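Local atomic coordinates of lipase-esterase related protein (Clostridium acetobutylicum, PDB entry 3E0X), a protein that probably acts as a hydrolase of the alpha/beta hydrolase fold, although its substrate is unknown, and holds ortho-xylene in a pocket. Residues Pro16-Phe21 against Asn43-Asp48; Leu47-His52 against Asp68-Phe73. One frame throughout, in Å; residues are numbered along the deposited sequence.

Contact 1 (Pro16-Phe21 against Asn43-Asp48); sequences PNTLLF and NCILLD
Phe21 and Leu46 lie side by side on one face of two neighbouring parallel strands, 18-21 and 43-47, in the central sheet of an alpha/beta hydrolase fold. The two side chains point the same way. Leu46 lays its CD2 methyl over one face of the Phe21 ring, displaced toward the rim, in a CH-pi contact with CD2 4.0 Å from the ring centroid. At the ring's edge, near its plane, is the carbonyl oxygen of Ile45, and the sulfur of Cys44 meets another part of the edge. The benzyl CG stands beside its own backbone N (chi1 -63°), which swings the ring back along the strand until Phe21 CE2 is 3.8 Å from CB of Cys44. Phe32 meets the Phe21 ring edge-to-face, and Val10 of strand 7-11 touches Cys44 and Leu46 on the same face.

The opposite face carries Thr18, Leu20, Asn43 and Ile45. The beta-branched residues Thr18 and Ile45 suit extended backbone, and Thr18 CG2 meets Ile45 CD1 at 3.6 Å. Leu20 crosses Ile45 at a slant, and Leu20 CD1 comes within 3.6 Å of Ile45 CG2. Asn43 fits the buried sheet end because both halves of its amide are used: OD1 pairs with His9, while ND2 donates to Thr18 OG1 at 3.0 Å, nearly in the amide plane.

Between the faces runs a parallel ladder in which Asn43, Ile45 and Leu47 give their N-H groups to Asn17, Leu19 and Phe21, and Leu19 and Phe21 donate in turn to Asn43 O and Ile45 O. Beyond the last rung, one water donates to both Phe21 O, at 2.9 Å, and Leu47 O, at 2.7 Å.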
ATOM      1  N   PRO A  16      18.375   1.608  12.647  1.00 15.88           N
ATOM      2  CA  PRO A  16      17.656   2.781  13.183  1.00 15.81           C
ATOM      3  C   PRO A  16      16.453   3.149  12.314  1.00 15.00           C
ATOM      4  O   PRO A  16      15.603   3.920  12.752  1.00 14.84           O
ATOM      5  CB  PRO A  16      18.708   3.900  13.117  1.00 16.79           C
ATOM      6  CG  PRO A  16      19.719   3.451  12.130  1.00 18.00           C
ATOM      7  CD  PRO A  16      19.717   1.953  12.129  1.00 17.04           C
ATOM      8  N   ASN A  17      16.400   2.559  11.118  1.00 13.80           N
ATOM      9  CA  ASN A  17      15.360   2.877  10.176  0.50 13.47           C
ATOM     10  C   ASN A  17      14.377   1.713  10.066  1.00 12.54           C
ATOM     11  O   ASN A  17      14.733   0.583   9.682  1.00 12.77           O
ATOM     12  CB  ASN A  17      15.999   3.288   8.849  0.50 14.28           C
ATOM     13  CG  ASN A  17      17.262   4.142   9.059  0.50 15.36           C
ATOM     14  OD1 ASN A  17      17.237   5.151   9.775  0.50 16.17           O
ATOM     15  ND2 ASN A  17      18.372   3.714   8.469  0.50 17.42           N
ATOM     16  N   THR A  18      13.140   1.995  10.450  1.00 11.25           N
ATOM     17  CA  THR A  18      12.086   0.998  10.468  1.00 10.95           C
ATOM     18  C   THR A  18      11.152   1.266   9.301  1.00 11.54           C
ATOM     19  O   THR A  18      10.698   2.396   9.130  1.00 12.22           O
ATOM     20  CB  THR A  18      11.301   1.077  11.816  1.00 11.79           C
ATOM     21  OG1 THR A  18      12.170   0.696  12.892  1.00 12.50           O
ATOM     22  CG2 THR A  18      10.095   0.185  11.810  1.00 12.32           C
ATOM     23  N   LEU A  19      10.875   0.227   8.518  1.00 10.51           N
ATOM     24  CA  LEU A  19       9.960   0.357   7.402  1.00 11.60           C
ATOM     25  C   LEU A  19       8.759  -0.495   7.717  1.00 10.81           C
ATOM     26  O   LEU A  19       8.882  -1.719   7.944  1.00 11.31           O
ATOM     27  CB  LEU A  19      10.618  -0.144   6.124  1.00 11.70           C
ATOM     28  CG  LEU A  19      11.964   0.436   5.681  1.00 13.32           C
ATOM     29  CD1 LEU A  19      12.415  -0.108   4.298  1.00 14.59           C
ATOM     30  CD2 LEU A  19      11.964   1.933   5.666  1.00 15.73           C
ATOM     31  N   LEU A  20       7.592   0.139   7.741  1.00 10.04           N
ATOM     32  CA  LEU A  20       6.351  -0.585   8.002  1.00 10.41           C
ATOM     33  C   LEU A  20       5.576  -0.631   6.677  1.00 10.08           C
ATOM     34  O   LEU A  20       5.181   0.414   6.145  1.00 10.59           O
ATOM     35  CB  LEU A  20       5.552   0.136   9.103  1.00 10.79           C
ATOM     36  CG  LEU A  20       4.211  -0.498   9.465  1.00 12.23           C
ATOM     37  CD1 LEU A  20       4.350  -1.900   9.974  1.00 12.86           C
ATOM     38  CD2 LEU A  20       3.485   0.337  10.497  1.00 12.88           C
ATOM     39  N   PHE A  21       5.376  -1.849   6.158  1.00 10.12           N
ATOM     40  CA  PHE A  21       4.761  -2.071   4.851  1.00  9.61           C
ATOM     41  C   PHE A  21       3.296  -2.385   5.017  1.00  9.80           C
ATOM     42  O   PHE A  21       2.929  -3.296   5.785  1.00  9.81           O
ATOM     43  CB  PHE A  21       5.419  -3.272   4.149  1.00 10.06           C
ATOM     44  CG  PHE A  21       6.901  -3.091   3.844  1.00 10.26           C
ATOM     45  CD1 PHE A  21       7.336  -2.862   2.531  1.00 11.74           C
ATOM     46  CD2 PHE A  21       7.875  -3.208   4.846  1.00 11.64           C
ATOM     47  CE1 PHE A  21       8.710  -2.731   2.231  1.00 13.13           C
ATOM     48  CE2 PHE A  21       9.229  -3.090   4.551  1.00 11.04           C
ATOM     49  CZ  PHE A  21       9.659  -2.857   3.267  1.00 12.42           C
ATOM     50  N   ASN A  43      14.968  -2.279   9.143  1.00 11.40           N
ATOM     51  CA  ASN A  43      14.166  -3.051  10.070  1.00 11.13           C
ATOM     52  C   ASN A  43      12.774  -3.137   9.455  1.00 11.41           C
ATOM     53  O   ASN A  43      12.027  -2.168   9.507  1.00 11.34           O
ATOM     54  CB  ASN A  43      14.149  -2.359  11.435  1.00 11.70           C
ATOM     55  CG  ASN A  43      13.267  -3.062  12.430  1.00  9.76           C
ATOM     56  OD1 ASN A  43      13.192  -4.290  12.443  1.00 12.96           O
ATOM     57  ND2 ASN A  43      12.591  -2.285  13.278  1.00 11.22           N
ATOM     58  N   CYS A  44      12.449  -4.276   8.842  1.00 11.15           N
ATOM     59  CA  CYS A  44      11.239  -4.381   8.017  1.00 11.59           C
ATOM     60  C   CYS A  44      10.112  -5.087   8.753  1.00 11.09           C
ATOM     61  O   CYS A  44      10.259  -6.233   9.224  1.00 11.06           O
ATOM     62  CB  CYS A  44      11.536  -5.140   6.715  1.00 11.93           C
ATOM     63  SG  CYS A  44      12.737  -4.338   5.620  1.00 12.92           S
ATOM     64  N   ILE A  45       8.964  -4.418   8.806  1.00 10.61           N
ATOM     65  CA  ILE A  45       7.776  -4.951   9.465  1.00 10.34           C
ATOM     66  C   ILE A  45       6.681  -4.958   8.410  1.00 10.68           C
ATOM     67  O   ILE A  45       6.352  -3.920   7.862  1.00 11.35           O
ATOM     68  CB  ILE A  45       7.357  -4.069  10.692  1.00 10.22           C
ATOM     69  CG1 ILE A  45       8.511  -3.973  11.714  1.00 12.18           C
ATOM     70  CG2 ILE A  45       6.143  -4.653  11.367  1.00 10.37           C
ATOM     71  CD1 ILE A  45       8.336  -2.847  12.786  1.00 13.16           C
ATOM     72  N   LEU A  46       6.149  -6.137   8.107  1.00 10.47           N
ATOM     73  CA  LEU A  46       5.128  -6.256   7.056  1.00 11.92           C
ATOM     74  C   LEU A  46       3.839  -6.678   7.716  1.00 12.22           C
ATOM     75  O   LEU A  46       3.786  -7.724   8.330  1.00 12.10           O
ATOM     76  CB  LEU A  46       5.569  -7.247   5.961  1.00 13.20           C
ATOM     77  CG  LEU A  46       6.906  -6.751   5.373  1.00 15.62           C
ATOM     78  CD1 LEU A  46       8.065  -7.517   5.971  1.00 17.66           C
ATOM     79  CD2 LEU A  46       6.938  -6.755   3.844  1.00 15.50           C
ATOM     80  N   LEU A  47       2.804  -5.842   7.616  1.00 12.26           N
ATOM     81  CA  LEU A  47       1.527  -5.994   8.302  0.50 11.94           C
ATOM     82  C   LEU A  47       0.498  -6.752   7.458  1.00 11.51           C
ATOM     83  O   LEU A  47       0.430  -6.496   6.253  1.00 11.91           O
ATOM     84  CB  LEU A  47       0.987  -4.571   8.522  0.50 12.19           C
ATOM     85  CG  LEU A  47       0.130  -4.211   9.723  0.50 13.15           C
ATOM     86  CD1 LEU A  47       0.742  -4.788  10.992  0.50 12.63           C
ATOM     87  CD2 LEU A  47      -0.042  -2.687   9.832  0.50 12.40           C
ATOM     88  N   ASP A  48      -0.320  -7.606   8.060  1.00 10.46           N
ATOM     89  CA  ASP A  48      -1.557  -8.043   7.399  1.00 11.11           C
ATOM     90  C   ASP A  48      -2.700  -7.187   7.939  1.00 10.94           C
ATOM     91  O   ASP A  48      -2.951  -7.129   9.165  1.00 11.24           O
ATOM     92  CB  ASP A  48      -1.853  -9.528   7.683  1.00 10.68           C
ATOM     93  CG  ASP A  48      -1.127 -10.490   6.739  1.00 12.33           C
ATOM     94  OD1 ASP A  48      -0.834 -10.128   5.575  1.00 12.77           O
ATOM     95  OD2 ASP A  48      -0.899 -11.650   7.159  1.00 14.58           O
TER
HETATM   96  O   HOH W   1       1.746  -5.449   4.193  1.00 12.47           O

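Contact 2 (Leu47-His52 against Asp68-Phe73)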
ATOM      1  N   LEU A  47       2.804  -5.842   7.616  1.00 12.26           N
ATOM      2  CA  LEU A  47       1.527  -5.994   8.302  0.50 11.94           C
ATOM      3  C   LEU A  47       0.498  -6.752   7.458  1.00 11.51           C
ATOM      4  O   LEU A  47       0.430  -6.496   6.253  1.00 11.91           O
ATOM      5  CB  LEU A  47       0.987  -4.571   8.522  0.50 12.19           C
ATOM      6  CG  LEU A  47       0.130  -4.211   9.723  0.50 13.15           C
ATOM      7  CD1 LEU A  47       0.742  -4.788  10.992  0.50 12.63           C
ATOM      8  CD2 LEU A  47      -0.042  -2.687   9.832  0.50 12.40           C
ATOM      9  N   ASP A  48      -0.320  -7.606   8.060  1.00 10.46           N
ATOM     10  CA  ASP A  48      -1.557  -8.043   7.399  1.00 11.11           C
ATOM     11  C   ASP A  48      -2.700  -7.187   7.939  1.00 10.94           C
ATOM     12  O   ASP A  48      -2.951  -7.129   9.165  1.00 11.24           O
ATOM     13  CB  ASP A  48      -1.853  -9.528   7.683  1.00 10.68           C
ATOM     14  CG  ASP A  48      -1.127 -10.490   6.739  1.00 12.33           C
ATOM     15  OD1 ASP A  48      -0.834 -10.128   5.575  1.00 12.77           O
ATOM     16  OD2 ASP A  48      -0.899 -11.650   7.159  1.00 14.58           O
ATOM     17  N   LEU A  49      -3.401  -6.504   7.043  1.00 10.55           N
ATOM     18  CA  LEU A  49      -4.568  -5.730   7.476  1.00 10.72           C
ATOM     19  C   LEU A  49      -5.663  -6.674   7.964  1.00 10.60           C
ATOM     20  O   LEU A  49      -5.725  -7.824   7.561  1.00 11.22           O
ATOM     21  CB  LEU A  49      -5.108  -4.852   6.328  1.00 10.36           C
ATOM     22  CG  LEU A  49      -4.160  -3.769   5.797  1.00 10.29           C
ATOM     23  CD1 LEU A  49      -4.712  -3.148   4.505  1.00 12.00           C
ATOM     24  CD2 LEU A  49      -3.944  -2.730   6.912  1.00 12.90           C
ATOM     25  N   LYS A  50      -6.543  -6.175   8.816  1.00 11.29           N
ATOM     26  CA  LYS A  50      -7.599  -7.003   9.394  1.00 11.59           C
ATOM     27  C   LYS A  50      -8.380  -7.694   8.290  1.00 12.15           C
ATOM     28  O   LYS A  50      -8.764  -7.083   7.282  1.00 11.97           O
ATOM     29  CB  LYS A  50      -8.500  -6.119  10.266  1.00 11.06           C
ATOM     30  CG  LYS A  50      -9.624  -6.826  11.055  1.00 12.65           C
ATOM     31  CD  LYS A  50     -10.249  -5.804  12.081  1.00 14.65           C
ATOM     32  CE  LYS A  50     -11.537  -6.260  12.670  1.00 20.03           C
ATOM     33  NZ  LYS A  50     -12.704  -5.777  11.925  1.00 23.00           N
ATOM     34  N   GLY A  51      -8.594  -8.990   8.486  1.00 11.97           N
ATOM     35  CA  GLY A  51      -9.312  -9.802   7.518  1.00 11.34           C
ATOM     36  C   GLY A  51      -8.505 -10.305   6.327  1.00 12.99           C
ATOM     37  O   GLY A  51      -9.054 -10.980   5.454  1.00 14.17           O
ATOM     38  N   HIS A  52      -7.228  -9.934   6.267  1.00 10.98           N
ATOM     39  CA  HIS A  52      -6.344 -10.352   5.189  1.00 10.89           C
ATOM     40  C   HIS A  52      -5.234 -11.219   5.765  1.00 11.13           C
ATOM     41  O   HIS A  52      -4.855 -11.030   6.934  1.00 12.41           O
ATOM     42  CB  HIS A  52      -5.690  -9.136   4.538  1.00  9.69           C
ATOM     43  CG  HIS A  52      -6.665  -8.162   3.927  1.00  8.95           C
ATOM     44  ND1 HIS A  52      -7.502  -7.362   4.679  1.00 11.54           N
ATOM     45  CD2 HIS A  52      -6.896  -7.822   2.632  1.00  9.14           C
ATOM     46  CE1 HIS A  52      -8.221  -6.589   3.879  1.00  9.63           C
ATOM     47  NE2 HIS A  52      -7.872  -6.846   2.628  1.00  9.64           N
ATOM     48  N   ASP A  68      -7.358   3.598  11.121  1.00 10.66           N
ATOM     49  CA  ASP A  68      -7.435   3.445  12.575  1.00 12.20           C
ATOM     50  C   ASP A  68      -6.728   2.172  13.046  1.00 11.97           C
ATOM     51  O   ASP A  68      -6.027   2.176  14.062  1.00 13.10           O
ATOM     52  CB  ASP A  68      -8.891   3.460  13.031  1.00 12.97           C
ATOM     53  CG  ASP A  68      -9.532   4.835  12.899  1.00 16.94           C
ATOM     54  OD1 ASP A  68      -8.800   5.817  12.665  1.00 18.72           O
ATOM     55  OD2 ASP A  68     -10.784   4.921  13.026  1.00 21.46           O
ATOM     56  N   ASN A  69      -6.881   1.080  12.302  1.00 11.12           N
ATOM     57  CA  ASN A  69      -6.210  -0.159  12.683  1.00 11.39           C
ATOM     58  C   ASN A  69      -4.691  -0.012  12.634  1.00 10.77           C
ATOM     59  O   ASN A  69      -3.979  -0.528  13.513  1.00 11.28           O
ATOM     60  CB  ASN A  69      -6.593  -1.327  11.771  1.00 11.80           C
ATOM     61  CG  ASN A  69      -8.065  -1.737  11.851  1.00 14.40           C
ATOM     62  OD1 ASN A  69      -8.818  -1.435  12.796  1.00 19.24           O
ATOM     63  ND2 ASN A  69      -8.458  -2.474  10.842  1.00 13.69           N
ATOM     64  N   VAL A  70      -4.198   0.613  11.568  1.00  9.97           N
ATOM     65  CA  VAL A  70      -2.750   0.752  11.386  1.00  9.91           C
ATOM     66  C   VAL A  70      -2.173   1.719  12.411  1.00  9.85           C
ATOM     67  O   VAL A  70      -1.096   1.468  12.961  1.00  9.81           O
ATOM     68  CB  VAL A  70      -2.376   1.128   9.932  1.00  9.13           C
ATOM     69  CG1 VAL A  70      -0.895   1.408   9.829  1.00 10.39           C
ATOM     70  CG2 VAL A  70      -2.767  -0.025   9.000  1.00 10.72           C
ATOM     71  N   ALA A  71      -2.890   2.805  12.703  1.00 10.09           N
ATOM     72  CA  ALA A  71      -2.432   3.725  13.743  1.00 11.12           C
ATOM     73  C   ALA A  71      -2.376   3.024  15.115  1.00 11.02           C
ATOM     74  O   ALA A  71      -1.408   3.202  15.864  1.00 11.70           O
ATOM     75  CB  ALA A  71      -3.301   5.003  13.795  1.00 12.11           C
ATOM     76  N   ASN A  72      -3.370   2.195  15.423  1.00 11.32           N
ATOM     77  CA  ASN A  72      -3.359   1.434  16.679  1.00 11.76           C
ATOM     78  C   ASN A  72      -2.146   0.522  16.749  1.00 11.77           C
ATOM     79  O   ASN A  72      -1.492   0.421  17.796  1.00 12.88           O
ATOM     80  CB  ASN A  72      -4.677   0.661  16.795  1.00 11.79           C
ATOM     81  CG  ASN A  72      -4.753  -0.213  18.010  1.00 14.99           C
ATOM     82  OD1 ASN A  72      -4.507   0.247  19.126  1.00 19.53           O
ATOM     83  ND2 ASN A  72      -5.128  -1.480  17.810  1.00 16.68           N
ATOM     84  N   PHE A  73      -1.817  -0.122  15.633  1.00 11.10           N
ATOM     85  CA  PHE A  73      -0.641  -0.995  15.576  1.00 10.71           C
ATOM     86  C   PHE A  73       0.631  -0.171  15.835  1.00 11.22           C
ATOM     87  O   PHE A  73       1.477  -0.543  16.652  1.00 11.76           O
ATOM     88  CB  PHE A  73      -0.549  -1.691  14.192  1.00 11.55           C
ATOM     89  CG  PHE A  73       0.598  -2.645  14.082  1.00  9.85           C
ATOM     90  CD1 PHE A  73       0.456  -3.972  14.494  1.00 10.36           C
ATOM     91  CD2 PHE A  73       1.851  -2.209  13.618  1.00 10.59           C
ATOM     92  CE1 PHE A  73       1.548  -4.854  14.415  1.00 10.51           C
ATOM     93  CE2 PHE A  73       2.917  -3.087  13.528  1.00 12.00           C
ATOM     94  CZ  PHE A  73       2.772  -4.405  13.938  1.00 11.20           C
TER
HETATM   95  O   HOH W   2      -6.481  -3.303   9.327  1.00 12.15           O
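In the conformer described here, one of two, Leu47 sets its CD1 methyl over the middle of the Phe73 ring, where the loop after strand 43-47 packs on helix 63-76 in the strand-to-helix connection of this alpha/beta hydrolase. In that conformer Leu47 CD1 stands 3.4 Å from the ring centroid and only 7° off the ring normal, a centred CH-pi contact. The Phe73 chi1 of -178° carries the ring toward the loop, and chi2 of 87° turns its face to the methyl. The other methyl of Leu47, CD2, reaches Val70, whose CG2 also receives Leu49 CD2 at 3.6 Å. Valine suits the place as a compact apolar residue whose CG2 meets both leucines; Ile97 of helix 93-102 touches Leu49 and Val70 as well.

One turn before Phe73, at Asn69, the contact becomes polar and looser. Lys50 and Asn69, both partly exposed, cross at about a right angle, with Asn69 ND2 3.7 Å from CB of Lys50. No direct hydrogen bond joins loop and helix; instead one water accepts from Lys50 N, at 2.9 Å, and from Asn69 ND2, at 2.6 Å. The lysine extends past the asparagine to give its NZ to Gln58 O. Within the loop, a type II turn from Leu49 to His52, with Gly51 at positive phi, is closed by His52 N to Leu49 O, and His52 ND1 donates to Lys50 O. Adhesion therefore rests on leucine, valine and phenylalanine carbon, while the water supplies a partner for two N-H groups at the polar margin.

In the fold
Contacts 1 and 2 follow one another along the chain, their centres about 13 Å apart, and share Leu47 and Asp48, where strand 43-47 passes into the loop that leads to helix 63-76. Contact 1 joins two strands inside the mixed sheet; contact 2 brings that helix against the end of strand 43-47 and the loop beyond it. They also touch directly, Phe73 CE2 packing against Leu20 CD1 at 4.0 Å, so helix 63-76 packs over the face bearing Leu20 and Ile45. Together they join the central sheet of the alpha/beta hydrolase core to one of its flanking helices, with the side chain of Leu49 about 9 Å from the bound ortho-xylene.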